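Local coordinates for protein nuclear receptor subfamily 1 group I member 3 (Mus musculus, PDB 1XNX) that acts as a nuclear receptor that pairs with RXR and activates transcription from retinoic acid, phenobarbital and xenobiotic response elements, at residues P88-L93 with A174-D179. Residues are numbered along the deposited sequence; the frame is centred on the assembly and turned at random.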
loop_
_atom_site.group_PDB
_atom_site.type_symbol
_atom_site.label_atom_id
_atom_site.label_comp_id
_atom_site.label_asym_id
_atom_site.label_seq_id
_atom_site.Cartn_x
_atom_site.Cartn_y
_atom_site.Cartn_z
ATOM N N PRO A 88 -6.879 11.880 -29.935
ATOM C CA PRO A 88 -7.469 12.623 -31.053
ATOM C C PRO A 88 -8.198 13.877 -30.570
ATOM O O PRO A 88 -8.185 14.912 -31.226
ATOM C CB PRO A 88 -8.410 11.597 -31.685
ATOM C CG PRO A 88 -8.813 10.756 -30.516
ATOM C CD PRO A 88 -7.497 10.549 -29.813
ATOM N N LEU A 89 -8.829 13.776 -29.410
ATOM C CA LEU A 89 -9.543 14.905 -28.849
ATOM C C LEU A 89 -8.574 16.070 -28.622
ATOM O O LEU A 89 -8.890 17.220 -28.927
ATOM C CB LEU A 89 -10.191 14.499 -27.528
ATOM C CG LEU A 89 -11.259 15.450 -27.003
ATOM C CD1 LEU A 89 -12.421 15.496 -27.986
ATOM C CD2 LEU A 89 -11.723 14.976 -25.635
ATOM N N PHE A 90 -7.391 15.761 -28.094
ATOM C CA PHE A 90 -6.366 16.774 -27.826
ATOM C C PHE A 90 -5.801 17.337 -29.128
ATOM O O PHE A 90 -5.595 18.547 -29.260
ATOM C CB PHE A 90 -5.223 16.172 -26.996
ATOM C CG PHE A 90 -4.197 17.182 -26.549
ATOM C CD1 PHE A 90 -4.565 18.246 -25.727
ATOM C CD2 PHE A 90 -2.864 17.067 -26.941
ATOM C CE1 PHE A 90 -3.621 19.184 -25.307
ATOM C CE2 PHE A 90 -1.909 17.999 -26.529
ATOM C CZ PHE A 90 -2.289 19.062 -25.707
ATOM N N ARG A 91 -5.545 16.444 -30.081
ATOM C CA ARG A 91 -5.013 16.828 -31.384
ATOM C C ARG A 91 -5.975 17.792 -32.090
ATOM O O ARG A 91 -5.549 18.686 -32.827
ATOM C CB ARG A 91 -4.795 15.577 -32.243
ATOM C CG ARG A 91 -3.929 14.525 -31.558
ATOM C CD ARG A 91 -3.525 13.367 -32.464
ATOM N NE ARG A 91 -4.651 12.582 -32.967
ATOM C CZ ARG A 91 -4.600 11.269 -33.191
ATOM N NH1 ARG A 91 -3.481 10.601 -32.943
ATOM N NH2 ARG A 91 -5.650 10.625 -33.689
ATOM N N SER A 92 -7.270 17.605 -31.843
ATOM C CA SER A 92 -8.326 18.428 -32.426
ATOM C C SER A 92 -8.227 19.897 -32.034
ATOM O O SER A 92 -8.980 20.728 -32.548
ATOM C CB SER A 92 -9.701 17.898 -31.999
ATOM O OG SER A 92 -9.922 16.576 -32.477
ATOM N N LEU A 93 -7.312 20.221 -31.122
ATOM C CA LEU A 93 -7.151 21.605 -30.679
ATOM C C LEU A 93 -6.084 22.304 -31.509
ATOM O O LEU A 93 -5.404 21.665 -32.323
ATOM C CB LEU A 93 -6.757 21.656 -29.199
ATOM C CG LEU A 93 -7.702 21.067 -28.144
ATOM C CD1 LEU A 93 -7.139 21.340 -26.782
ATOM C CD2 LEU A 93 -9.071 21.692 -28.256
ATOM N N ALA A 174 -7.377 16.987 -15.755
ATOM C CA ALA A 174 -6.403 18.047 -15.519
ATOM C C ALA A 174 -5.863 18.614 -16.828
ATOM O O ALA A 174 -5.531 19.788 -16.907
ATOM C CB ALA A 174 -5.248 17.525 -14.672
ATOM N N LEU A 175 -5.777 17.773 -17.849
ATOM C CA LEU A 175 -5.259 18.186 -19.146
ATOM C C LEU A 175 -6.095 19.255 -19.832
ATOM O O LEU A 175 -5.564 20.279 -20.276
ATOM C CB LEU A 175 -5.142 16.977 -20.077
ATOM C CG LEU A 175 -4.707 17.312 -21.502
ATOM C CD1 LEU A 175 -3.413 18.113 -21.460
ATOM C CD2 LEU A 175 -4.536 16.028 -22.309
ATOM N N PHE A 176 -7.400 19.010 -19.918
ATOM C CA PHE A 176 -8.320 19.930 -20.576
ATOM C C PHE A 176 -8.845 21.067 -19.698
ATOM O O PHE A 176 -10.029 21.405 -19.757
ATOM C CB PHE A 176 -9.502 19.144 -21.145
ATOM C CG PHE A 176 -9.124 18.183 -22.235
ATOM C CD1 PHE A 176 -9.224 16.810 -22.038
ATOM C CD2 PHE A 176 -8.695 18.653 -23.477
ATOM C CE1 PHE A 176 -8.905 15.917 -23.063
ATOM C CE2 PHE A 176 -8.374 17.772 -24.506
ATOM C CZ PHE A 176 -8.482 16.402 -24.296
ATOM N N SER A 177 -7.979 21.661 -18.885
ATOM C CA SER A 177 -8.400 22.770 -18.032
ATOM C C SER A 177 -8.198 24.060 -18.823
ATOM O O SER A 177 -7.098 24.330 -19.296
ATOM C CB SER A 177 -7.569 22.800 -16.753
ATOM O OG SER A 177 -7.912 23.922 -15.959
ATOM N N PRO A 178 -9.256 24.875 -18.977
ATOM C CA PRO A 178 -9.165 26.132 -19.727
ATOM C C PRO A 178 -8.534 27.309 -18.984
ATOM O O PRO A 178 -7.927 28.190 -19.593
ATOM C CB PRO A 178 -10.615 26.407 -20.084
ATOM C CG PRO A 178 -11.318 25.971 -18.838
ATOM C CD PRO A 178 -10.639 24.647 -18.519
ATOM N N ASP A 179 -8.682 27.319 -17.665
ATOM C CA ASP A 179 -8.163 28.402 -16.833
ATOM C C ASP A 179 -6.687 28.690 -17.052
ATOM O O ASP A 179 -6.182 29.724 -16.628
ATOM C CB ASP A 179 -8.410 28.068 -15.367
ATOM C CG ASP A 179 -9.771 27.447 -15.147
ATOM O OD1 ASP A 179 -10.786 28.125 -15.428
ATOM O OD2 ASP A 179 -9.825 26.276 -14.704
#
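Phe-176 lays the far end of its ring against segment 88-93, where Leu-89 and Phe-90 of the short helix 88-91, and Leu-93 beyond it, receive it. The contact is apolar, and no hydrogen bond joins the two segments. Phe-176 is the first residue to leave helical geometry after helix 164-175. Its CG lies anti to the carbonyl carbon (chi1 -65°), which carries the ring out from the chain toward helix 88-91. CZ of Phe-176 meets CD2 of Leu-89 at 3.8 Å. CE2 of Phe-176 lies 4.0 Å from CD1 of Phe-90, and the backbone N of Phe-90 lies at the edge of the Phe-176 ring, near its plane, close to CZ. Leu-93 adds its CD1 at the ring edge, 4.4 Å from CE2 of Phe-176. The two phenylalanine rings are not stacked face to face; CE2 of Phe-176 comes to the edge of the Phe-90 ring, near its plane. Phe-90 has CG anti to the backbone N (chi1 -174°), which sets its ring obliquely across Phe-176 and against Leu-175. The side chains of Phe-90 and Leu-175 cross at about a right angle. Both methyls of Leu-175 take part: Leu-175 CD1 lies 4.0 Å from Phe-90 CE1, and Leu-175 CD2 lies 4.1 Å from Phe-90 CD1. Replacing Phe-176 by an alanine would probably leave Leu-89 and Leu-93 without their aromatic partner and open a gap between the two segments. Within 88-93, Ser-92 OG donates a hydrogen bond to Pro-88 O (2.7 Å), from the face of that carbonyl opposite to the one used by Ser-92 N. The contact belongs to the helical ligand-binding domain, away from the androstenol pocket. Helix 186-206 covers one part of it, with Met-196 touching both Leu-89 and Phe-176. Phe-90 packs on Leu-101 and Leu-102 of helix 95-114, while Thr-84 of helix 62-85 touches both Phe-90 and Leu-175.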